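Reticulocyte-binding protein 2a (Plasmodium vivax, PDB 4Z8N) probably binds a receptor on red blood cells, reticulocytes among them, through its largely alpha-helical erythrocyte-binding domain as the malaria parasite invades. Local coordinates at residues I17-Y25 / Y263-D271; T200-M211 / K280-L291. One frame throughout, in Å; residues are numbered along the deposited sequence.

Contact 1: I17-Y25 / Y263-D271; sequences IISTVYPFY and YKFSLKRAD
F265, on the long helix 246-297, pushes its ring into the backbone of residues 17-25, where the second strand of a small antiparallel hairpin (9-11 with 17-19) runs into a turn. In this mostly helical erythrocyte-binding domain the contact ties the N-terminal hairpin to the last helix, near the centre of the chain.

One set of contacts centres on the ring and is made as much with backbone as with side chains. With CG anti to the backbone N (chi1 -173°), F265 reaches out from the helix so that its outer carbons meet main-chain atoms. Two carbonyl oxygens approach the ring edge near its plane: I17 O lies 3.5 Å from F265 CE2, and F24 O is equally far from F265 CZ. P23, which follows a cis peptide bond, slides past the ring in the opposite direction and sets CD 4.1 Å from F265 CE1, also at the edge. The S19 methylene comes in obliquely, CB 3.9 Å from F265 CZ. F24 O also accepts the backbone N-H of S19, so one carbonyl both closes the turn and borders the ring.

The polar part gathers round R269. Its chain bends at chi2 and chi3, which sets the guanidinium beside V21, where NE forms a salt bridge with D9 and NH2 a hydrogen bond to L5 O. S19 OG is hydrogen-bonded to the same D9, so the carboxylate joins strand and helix although no hydrogen bond runs directly between the two segments. S19 OG also accepts from V21 N at 3.2 Å and 166°, a nearly straight bond that makes an ST turn. V21, the residue whose N-H closes that turn, lays CG2 over one face of the guanidinium, offset toward the rim, 3.4 Å from R269 NH1.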
loop_
_atom_site.group_PDB
_atom_site.type_symbol
_atom_site.label_atom_id
_atom_site.label_comp_id
_atom_site.label_asym_id
_atom_site.label_seq_id
_atom_site.Cartn_x
_atom_site.Cartn_y
_atom_site.Cartn_z
ATOM N N ILE A 17 -3.648 2.162 -5.851
ATOM C CA ILE A 17 -3.752 1.713 -4.474
ATOM C C ILE A 17 -4.006 2.916 -3.584
ATOM O O ILE A 17 -3.161 3.804 -3.468
ATOM C CB ILE A 17 -2.480 0.969 -4.008
ATOM C CG1 ILE A 17 -2.257 -0.295 -4.846
ATOM C CG2 ILE A 17 -2.583 0.612 -2.532
ATOM C CD1 ILE A 17 -1.012 -1.080 -4.458
ATOM N N ILE A 18 -5.187 2.959 -2.980
ATOM C CA ILE A 18 -5.500 4.001 -2.017
ATOM C C ILE A 18 -5.133 3.509 -0.627
ATOM O O ILE A 18 -5.664 2.503 -0.158
ATOM C CB ILE A 18 -6.979 4.397 -2.068
ATOM C CG1 ILE A 18 -7.306 5.011 -3.429
ATOM C CG2 ILE A 18 -7.305 5.373 -0.948
ATOM C CD1 ILE A 18 -8.747 5.425 -3.578
ATOM N N SER A 19 -4.212 4.212 0.022
ATOM C CA SER A 19 -3.695 3.772 1.308
ATOM C C SER A 19 -4.401 4.462 2.470
ATOM O O SER A 19 -4.826 5.611 2.359
ATOM C CB SER A 19 -2.187 4.019 1.384
ATOM O OG SER A 19 -1.653 3.550 2.606
ATOM N N THR A 20 -4.530 3.747 3.582
ATOM C CA THR A 20 -5.156 4.299 4.776
ATOM C C THR A 20 -4.152 5.079 5.617
ATOM O O THR A 20 -4.513 5.680 6.629
ATOM C CB THR A 20 -5.786 3.194 5.642
ATOM O OG1 THR A 20 -4.827 2.151 5.855
ATOM C CG2 THR A 20 -7.017 2.616 4.962
ATOM N N VAL A 21 -2.893 5.067 5.191
ATOM C CA VAL A 21 -1.835 5.770 5.906
ATOM C C VAL A 21 -1.161 6.817 5.015
ATOM O O VAL A 21 -1.171 6.706 3.787
ATOM C CB VAL A 21 -0.767 4.789 6.445
ATOM C CG1 VAL A 21 -1.409 3.741 7.344
ATOM C CG2 VAL A 21 -0.014 4.129 5.305
ATOM N N TYR A 22 -0.596 7.840 5.649
ATOM C CA TYR A 22 0.113 8.914 4.956
ATOM C C TYR A 22 1.171 8.344 4.012
ATOM O O TYR A 22 1.878 7.409 4.378
ATOM C CB TYR A 22 0.754 9.850 5.987
ATOM C CG TYR A 22 1.427 11.077 5.418
ATOM C CD1 TYR A 22 2.742 11.029 4.968
ATOM C CD2 TYR A 22 0.758 12.293 5.353
ATOM C CE1 TYR A 22 3.363 12.149 4.453
ATOM C CE2 TYR A 22 1.373 13.419 4.843
ATOM C CZ TYR A 22 2.675 13.342 4.393
ATOM O OH TYR A 22 3.291 14.461 3.885
ATOM N N PRO A 23 1.289 8.899 2.794
ATOM C CA PRO A 23 0.560 10.041 2.231
ATOM C C PRO A 23 -0.686 9.669 1.420
ATOM O O PRO A 23 -1.090 10.453 0.560
ATOM C CB PRO A 23 1.605 10.681 1.323
ATOM C CG PRO A 23 2.353 9.503 0.785
ATOM C CD PRO A 23 2.375 8.466 1.895
ATOM N N PHE A 24 -1.249 8.488 1.671
ATOM C CA PHE A 24 -2.560 8.081 1.146
ATOM C C PHE A 24 -2.627 7.866 -0.374
ATOM O O PHE A 24 -3.114 6.831 -0.831
ATOM C CB PHE A 24 -3.626 9.100 1.567
ATOM C CG PHE A 24 -3.568 9.459 3.026
ATOM C CD1 PHE A 24 -3.947 8.543 3.994
ATOM C CD2 PHE A 24 -3.123 10.709 3.430
ATOM C CE1 PHE A 24 -3.888 8.868 5.337
ATOM C CE2 PHE A 24 -3.060 11.040 4.771
ATOM C CZ PHE A 24 -3.443 10.119 5.726
ATOM N N TYR A 25 -2.160 8.834 -1.154
ATOM C CA TYR A 25 -2.147 8.701 -2.614
ATOM C C TYR A 25 -0.727 8.795 -3.146
ATOM O O TYR A 25 0.080 9.570 -2.634
ATOM C CB TYR A 25 -3.016 9.774 -3.275
ATOM C CG TYR A 25 -4.506 9.554 -3.140
ATOM C CD1 TYR A 25 -5.162 9.814 -1.943
ATOM C CD2 TYR A 25 -5.260 9.107 -4.218
ATOM C CE1 TYR A 25 -6.523 9.621 -1.818
ATOM C CE2 TYR A 25 -6.625 8.912 -4.104
ATOM C CZ TYR A 25 -7.250 9.171 -2.901
ATOM O OH TYR A 25 -8.607 8.978 -2.781
ATOM N N TYR A 263 7.754 3.152 -6.380
ATOM C CA TYR A 263 8.561 2.227 -5.598
ATOM C C TYR A 263 8.467 2.537 -4.105
ATOM O O TYR A 263 8.212 1.651 -3.289
ATOM C CB TYR A 263 10.019 2.282 -6.066
ATOM C CG TYR A 263 11.004 1.577 -5.162
ATOM C CD1 TYR A 263 11.223 0.210 -5.272
ATOM C CD2 TYR A 263 11.729 2.282 -4.207
ATOM C CE1 TYR A 263 12.127 -0.436 -4.449
ATOM C CE2 TYR A 263 12.632 1.645 -3.382
ATOM C CZ TYR A 263 12.827 0.287 -3.506
ATOM O OH TYR A 263 13.728 -0.347 -2.687
ATOM N N LYS A 264 8.667 3.804 -3.757
ATOM C CA LYS A 264 8.694 4.226 -2.362
ATOM C C LYS A 264 7.331 4.086 -1.683
ATOM O O LYS A 264 7.243 3.661 -0.533
ATOM C CB LYS A 264 9.182 5.675 -2.266
ATOM C CG LYS A 264 9.244 6.226 -0.850
ATOM C CD LYS A 264 9.684 7.681 -0.857
ATOM C CE LYS A 264 9.685 8.278 0.537
ATOM N NZ LYS A 264 10.087 9.714 0.508
ATOM N N PHE A 265 6.275 4.451 -2.404
ATOM C CA PHE A 265 4.916 4.396 -1.882
ATOM C C PHE A 265 4.548 2.978 -1.434
ATOM O O PHE A 265 3.919 2.794 -0.392
ATOM C CB PHE A 265 3.932 4.895 -2.949
ATOM C CG PHE A 265 2.514 5.029 -2.468
ATOM C CD1 PHE A 265 2.160 6.031 -1.580
ATOM C CD2 PHE A 265 1.528 4.173 -2.934
ATOM C CE1 PHE A 265 0.855 6.166 -1.149
ATOM C CE2 PHE A 265 0.218 4.304 -2.506
ATOM C CZ PHE A 265 -0.119 5.301 -1.613
ATOM N N SER A 266 4.957 1.980 -2.210
ATOM C CA SER A 266 4.598 0.595 -1.909
ATOM C C SER A 266 5.602 -0.106 -0.998
ATOM O O SER A 266 5.230 -1.009 -0.246
ATOM C CB SER A 266 4.432 -0.201 -3.203
ATOM O OG SER A 266 3.147 0.017 -3.760
ATOM N N LEU A 267 6.866 0.306 -1.059
ATOM C CA LEU A 267 7.905 -0.304 -0.229
ATOM C C LEU A 267 7.587 -0.158 1.255
ATOM O O LEU A 267 7.710 -1.110 2.023
ATOM C CB LEU A 267 9.273 0.315 -0.530
ATOM C CG LEU A 267 10.445 -0.220 0.299
ATOM C CD1 LEU A 267 10.698 -1.685 -0.020
ATOM C CD2 LEU A 267 11.702 0.605 0.067
ATOM N N LYS A 268 7.169 1.042 1.645
ATOM C CA LYS A 268 6.831 1.342 3.031
ATOM C C LYS A 268 5.735 0.417 3.554
ATOM O O LYS A 268 5.745 0.022 4.719
ATOM C CB LYS A 268 6.394 2.804 3.160
ATOM C CG LYS A 268 5.961 3.208 4.558
ATOM C CD LYS A 268 5.691 4.699 4.642
ATOM C CE LYS A 268 4.202 4.993 4.667
ATOM N NZ LYS A 268 3.940 6.456 4.721
ATOM N N ARG A 269 4.802 0.064 2.675
ATOM C CA ARG A 269 3.660 -0.764 3.044
ATOM C C ARG A 269 4.015 -2.244 3.058
ATOM O O ARG A 269 3.460 -3.014 3.843
ATOM C CB ARG A 269 2.496 -0.515 2.084
ATOM C CG ARG A 269 2.056 0.930 2.049
ATOM C CD ARG A 269 1.581 1.372 3.419
ATOM N NE ARG A 269 0.252 0.852 3.726
ATOM C CZ ARG A 269 -0.193 0.620 4.957
ATOM N NH1 ARG A 269 0.591 0.850 6.001
ATOM N NH2 ARG A 269 -1.421 0.155 5.140
ATOM N N ALA A 270 4.941 -2.634 2.188
ATOM C CA ALA A 270 5.385 -4.018 2.111
ATOM C C ALA A 270 5.996 -4.486 3.432
ATOM O O ALA A 270 5.816 -5.636 3.833
ATOM C CB ALA A 270 6.384 -4.190 0.976
ATOM N N ASP A 271 6.709 -3.588 4.105
ATOM C CA ASP A 271 7.352 -3.906 5.377
ATOM C C ASP A 271 6.327 -4.285 6.447
ATOM O O ASP A 271 6.340 -5.406 6.959
ATOM C CB ASP A 271 8.203 -2.722 5.854
ATOM C CG ASP A 271 9.125 -3.079 7.018
ATOM O OD1 ASP A 271 8.775 -3.954 7.838
ATOM O OD2 ASP A 271 10.216 -2.475 7.112
#

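Contact 2: T200-M211 / K280-L291; sequences TISAINFLQEEM and KGKLLANLYNKL
I204 and L287 slide past each other in opposite directions at the heart of an antiparallel helix pair, I204 CG1 coming to 3.6 Å from L287 CB. The axes of 200-211 and 280-291 approach to 9.6 Å at their closest, with 152° between their directions, and the side chains mesh knobs-into-holes in the manner of a coiled coil.

Each helix supplies knobs. I204 enters the hole formed by L284, L287, Y288 and L291, and its two branches divide the work: the I204 and L291 side chains cross at about a right angle, CD1 meeting L291 CD2 at 3.7 Å, whereas CG2 leans obliquely on the Y288 ring, 3.6 Å from CE1. L207 fills the next hole, among K280, L283, L284 and L287. Its CG is anti to the backbone N (chi1 -170°), an arrangement that drives CD2 down to the opposing backbone, 3.4 Å from L284 N. In return L287 drops among T200, A203, I204 and L207, and L284 among I204, L207, Q208 and M211. L284 also lays CD1 over one face of the Y288 ring, offset toward the rim.

At one end M211 bends at chi3 to bring CE near G281, while CG rests 3.6 Å from K280 CB. The lysine's aliphatic chain crosses L207 obliquely before its NZ reaches a salt bridge with E85; E210 OE1, 4.2 Å from K280 NZ, is too far for one. T200 gives its methyl to the interface and its hydroxyl to E88. Adhesion is therefore mainly apolar, and the lysine's charge probably eases the closeness of E85 and E210.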
loop_
_atom_site.group_PDB
_atom_site.type_symbol
_atom_site.label_atom_id
_atom_site.label_comp_id
_atom_site.label_asym_id
_atom_site.label_seq_id
_atom_site.Cartn_x
_atom_site.Cartn_y
_atom_site.Cartn_z
ATOM N N THR A 200 -13.712 -22.364 17.206
ATOM C CA THR A 200 -12.294 -22.541 16.898
ATOM C C THR A 200 -12.103 -22.805 15.406
ATOM O O THR A 200 -11.222 -22.226 14.771
ATOM C CB THR A 200 -11.671 -23.693 17.711
ATOM O OG1 THR A 200 -11.734 -23.380 19.106
ATOM C CG2 THR A 200 -10.213 -23.910 17.309
ATOM N N ILE A 201 -12.942 -23.673 14.851
ATOM C CA ILE A 201 -12.924 -23.945 13.418
ATOM C C ILE A 201 -13.255 -22.680 12.631
ATOM O O ILE A 201 -12.590 -22.356 11.646
ATOM C CB ILE A 201 -13.919 -25.066 13.043
ATOM C CG1 ILE A 201 -13.415 -26.414 13.565
ATOM C CG2 ILE A 201 -14.133 -25.125 11.534
ATOM C CD1 ILE A 201 -14.341 -27.580 13.260
ATOM N N SER A 202 -14.279 -21.962 13.083
ATOM C CA SER A 202 -14.695 -20.727 12.431
ATOM C C SER A 202 -13.582 -19.684 12.461
ATOM O O SER A 202 -13.375 -18.962 11.487
ATOM C CB SER A 202 -15.957 -20.175 13.093
ATOM O OG SER A 202 -17.021 -21.106 13.014
ATOM N N ALA A 203 -12.860 -19.617 13.576
ATOM C CA ALA A 203 -11.769 -18.655 13.730
ATOM C C ALA A 203 -10.591 -18.945 12.792
ATOM O O ALA A 203 -9.987 -18.030 12.237
ATOM C CB ALA A 203 -11.294 -18.629 15.183
ATOM N N ILE A 204 -10.273 -20.227 12.634
ATOM C CA ILE A 204 -9.191 -20.693 11.768
ATOM C C ILE A 204 -9.463 -20.290 10.324
ATOM O O ILE A 204 -8.633 -19.691 9.630
ATOM C CB ILE A 204 -9.053 -22.226 11.869
ATOM C CG1 ILE A 204 -8.472 -22.616 13.222
ATOM C CG2 ILE A 204 -8.200 -22.790 10.765
ATOM C CD1 ILE A 204 -8.351 -24.105 13.415
ATOM N N ASN A 205 -10.650 -20.683 9.893
ATOM C CA ASN A 205 -11.329 -20.232 8.696
ATOM C C ASN A 205 -11.324 -18.729 8.436
ATOM O O ASN A 205 -11.016 -18.319 7.329
ATOM C CB ASN A 205 -12.734 -20.767 8.840
ATOM C CG ASN A 205 -12.893 -22.128 8.225
ATOM O OD1 ASN A 205 -13.267 -22.187 7.066
ATOM N ND2 ASN A 205 -12.271 -23.173 8.856
ATOM N N PHE A 206 -11.629 -17.911 9.442
ATOM C CA PHE A 206 -11.539 -16.452 9.295
ATOM C C PHE A 206 -10.098 -15.922 9.194
ATOM O O PHE A 206 -9.788 -15.055 8.366
ATOM C CB PHE A 206 -12.242 -15.780 10.468
ATOM C CG PHE A 206 -12.013 -14.301 10.551
ATOM C CD1 PHE A 206 -12.663 -13.440 9.684
ATOM C CD2 PHE A 206 -11.166 -13.771 11.510
ATOM C CE1 PHE A 206 -12.467 -12.084 9.765
ATOM C CE2 PHE A 206 -10.966 -12.415 11.596
ATOM C CZ PHE A 206 -11.617 -11.569 10.723
ATOM N N LEU A 207 -9.234 -16.434 10.066
ATOM C CA LEU A 207 -7.833 -16.020 10.123
ATOM C C LEU A 207 -7.047 -16.412 8.865
ATOM O O LEU A 207 -6.308 -15.595 8.324
ATOM C CB LEU A 207 -7.164 -16.611 11.362
ATOM C CG LEU A 207 -5.771 -16.081 11.690
ATOM C CD1 LEU A 207 -5.736 -14.567 11.618
ATOM C CD2 LEU A 207 -5.374 -16.549 13.062
ATOM N N GLN A 208 -7.335 -17.589 8.315
ATOM C CA GLN A 208 -6.801 -18.022 7.031
ATOM C C GLN A 208 -7.241 -17.096 5.923
ATOM O O GLN A 208 -6.476 -16.772 5.064
ATOM C CB GLN A 208 -7.204 -19.452 6.660
ATOM C CG GLN A 208 -6.446 -20.547 7.360
ATOM C CD GLN A 208 -7.015 -21.935 7.155
ATOM O OE1 GLN A 208 -6.435 -22.891 7.567
ATOM N NE2 GLN A 208 -8.145 -22.030 6.536
ATOM N N GLU A 209 -8.495 -16.688 5.941
ATOM C CA GLU A 209 -8.973 -15.822 4.860
ATOM C C GLU A 209 -8.360 -14.422 4.903
ATOM O O GLU A 209 -7.998 -13.869 3.863
ATOM C CB GLU A 209 -10.497 -15.704 4.883
ATOM C CG GLU A 209 -11.103 -15.035 3.637
ATOM C CD GLU A 209 -12.582 -15.347 3.473
ATOM O OE1 GLU A 209 -13.079 -16.203 4.234
ATOM O OE2 GLU A 209 -13.245 -14.743 2.600
ATOM N N GLU A 210 -8.249 -13.838 6.092
ATOM C CA GLU A 210 -7.698 -12.492 6.184
ATOM C C GLU A 210 -6.185 -12.516 5.965
ATOM O O GLU A 210 -5.609 -11.529 5.520
ATOM C CB GLU A 210 -8.066 -11.831 7.524
ATOM C CG GLU A 210 -7.478 -12.455 8.776
ATOM C CD GLU A 210 -7.857 -11.682 10.036
ATOM O OE1 GLU A 210 -8.135 -10.466 9.941
ATOM O OE2 GLU A 210 -7.886 -12.288 11.128
ATOM N N MET A 211 -5.544 -13.647 6.237
ATOM C CA MET A 211 -4.123 -13.773 5.924
ATOM C C MET A 211 -3.913 -13.831 4.415
ATOM O O MET A 211 -2.956 -13.257 3.895
ATOM C CB MET A 211 -3.515 -15.000 6.600
ATOM C CG MET A 211 -3.223 -14.781 8.073
ATOM S SD MET A 211 -2.385 -16.162 8.865
ATOM C CE MET A 211 -0.741 -16.019 8.161
ATOM N N LYS A 280 -0.610 -12.687 12.823
ATOM C CA LYS A 280 -1.730 -13.564 12.498
ATOM C C LYS A 280 -1.284 -15.021 12.467
ATOM O O LYS A 280 -2.015 -15.911 12.897
ATOM C CB LYS A 280 -2.349 -13.182 11.151
ATOM C CG LYS A 280 -2.742 -11.719 11.004
ATOM C CD LYS A 280 -3.847 -11.314 11.953
ATOM C CE LYS A 280 -4.375 -9.930 11.599
ATOM N NZ LYS A 280 -5.217 -9.368 12.684
ATOM N N GLY A 281 -0.082 -15.254 11.948
ATOM C CA GLY A 281 0.482 -16.590 11.861
ATOM C C GLY A 281 0.641 -17.250 13.217
ATOM O O GLY A 281 0.284 -18.414 13.396
ATOM N N LYS A 282 1.173 -16.502 14.179
ATOM C CA LYS A 282 1.317 -17.004 15.541
ATOM C C LYS A 282 -0.033 -17.435 16.109
ATOM O O LYS A 282 -0.146 -18.490 16.734
ATOM C CB LYS A 282 1.952 -15.945 16.447
ATOM C CG LYS A 282 1.796 -16.241 17.930
ATOM C CD LYS A 282 2.601 -15.279 18.791
ATOM C CE LYS A 282 2.370 -15.550 20.272
ATOM N NZ LYS A 282 3.267 -14.739 21.143
ATOM N N LEU A 283 -1.055 -16.615 15.880
ATOM C CA LEU A 283 -2.400 -16.916 16.355
ATOM C C LEU A 283 -2.967 -18.145 15.657
ATOM O O LEU A 283 -3.602 -18.990 16.290
ATOM C CB LEU A 283 -3.328 -15.718 16.142
ATOM C CG LEU A 283 -4.796 -15.918 16.531
ATOM C CD1 LEU A 283 -4.930 -16.390 17.973
ATOM C CD2 LEU A 283 -5.575 -14.632 16.319
ATOM N N LEU A 284 -2.732 -18.240 14.351
ATOM C CA LEU A 284 -3.229 -19.362 13.562
ATOM C C LEU A 284 -2.648 -20.685 14.042
ATOM O O LEU A 284 -3.361 -21.683 14.134
ATOM C CB LEU A 284 -2.907 -19.161 12.078
ATOM C CG LEU A 284 -3.401 -20.278 11.153
ATOM C CD1 LEU A 284 -4.918 -20.398 11.215
ATOM C CD2 LEU A 284 -2.937 -20.052 9.725
ATOM N N ALA A 285 -1.352 -20.689 14.344
ATOM C CA ALA A 285 -0.694 -21.895 14.836
ATOM C C ALA A 285 -1.300 -22.326 16.168
ATOM O O ALA A 285 -1.488 -23.517 16.418
ATOM C CB ALA A 285 0.803 -21.670 14.977
ATOM N N ASN A 286 -1.608 -21.350 17.016
ATOM C CA ASN A 286 -2.265 -21.624 18.288
ATOM C C ASN A 286 -3.680 -22.155 18.084
ATOM O O ASN A 286 -4.127 -23.040 18.813
ATOM C CB ASN A 286 -2.299 -20.365 19.158
ATOM C CG ASN A 286 -0.944 -20.022 19.737
ATOM O OD1 ASN A 286 -0.147 -20.907 20.048
ATOM N ND2 ASN A 286 -0.675 -18.731 19.889
ATOM N N LEU A 287 -4.376 -21.603 17.094
ATOM C CA LEU A 287 -5.722 -22.052 16.750
ATOM C C LEU A 287 -5.710 -23.497 16.260
ATOM O O LEU A 287 -6.587 -24.284 16.615
ATOM C CB LEU A 287 -6.336 -21.138 15.688
ATOM C CG LEU A 287 -6.980 -19.847 16.203
ATOM C CD1 LEU A 287 -7.285 -18.910 15.051
ATOM C CD2 LEU A 287 -8.251 -20.159 16.976
ATOM N N TYR A 288 -4.715 -23.839 15.446
ATOM C CA TYR A 288 -4.543 -25.213 14.980
ATOM C C TYR A 288 -4.350 -26.174 16.153
ATOM O O TYR A 288 -4.958 -27.243 16.193
ATOM C CB TYR A 288 -3.349 -25.323 14.030
ATOM C CG TYR A 288 -3.601 -24.840 12.616
ATOM C CD1 TYR A 288 -4.840 -24.998 12.009
ATOM C CD2 TYR A 288 -2.587 -24.235 11.887
ATOM C CE1 TYR A 288 -5.062 -24.559 10.713
ATOM C CE2 TYR A 288 -2.798 -23.796 10.593
ATOM C CZ TYR A 288 -4.035 -23.958 10.011
ATOM O OH TYR A 288 -4.236 -23.515 8.722
ATOM N N ASN A 289 -3.501 -25.788 17.102
ATOM C CA ASN A 289 -3.231 -26.620 18.272
ATOM C C ASN A 289 -4.449 -26.777 19.176
ATOM O O ASN A 289 -4.650 -27.829 19.783
ATOM C CB ASN A 289 -2.062 -26.047 19.075
ATOM C CG ASN A 289 -0.717 -26.501 18.543
ATOM O OD1 ASN A 289 -0.298 -27.637 18.772
ATOM N ND2 ASN A 289 -0.034 -25.618 17.831
ATOM N N LYS A 290 -5.254 -25.725 19.266
ATOM C CA LYS A 290 -6.484 -25.773 20.044
ATOM C C LYS A 290 -7.450 -26.783 19.429
ATOM O O LYS A 290 -8.088 -27.559 20.139
ATOM C CB LYS A 290 -7.126 -24.384 20.119
ATOM C CG LYS A 290 -8.502 -24.350 20.767
ATOM C CD LYS A 290 -8.425 -24.532 22.272
ATOM C CE LYS A 290 -9.794 -24.352 22.907
ATOM N NZ LYS A 290 -9.746 -24.482 24.386
ATOM N N LEU A 291 -7.535 -26.776 18.101
ATOM C CA LEU A 291 -8.430 -27.677 17.381
ATOM C C LEU A 291 -8.008 -29.135 17.540
ATOM O O LEU A 291 -8.851 -30.033 17.554
ATOM C CB LEU A 291 -8.485 -27.305 15.895
ATOM C CG LEU A 291 -9.463 -28.119 15.043
ATOM C CD1 LEU A 291 -10.850 -28.115 15.673
ATOM C CD2 LEU A 291 -9.520 -27.592 13.620
#

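Helix 246-297 is common to both contacts: contact 1 uses an earlier part of it, contact 2 a part nearer its C-terminal end. Their centres are 27 Å apart and their nearest atoms about 12 Å, so neither touches the other. The centre of contact 1 is about 4 Å from that of the chain, the centre of contact 2 about 24 Å. Helix 199-237 also links them, furnishing residues 200-211 to contact 2 and H221, which is hydrogen-bonded to S266 and touches I17 and R269, to contact 1. The calcium-binding E120 lies closer to contact 1, its side chain about 8 Å from that of Y25, although no calcium is bound here; contact 2 is remote from that site.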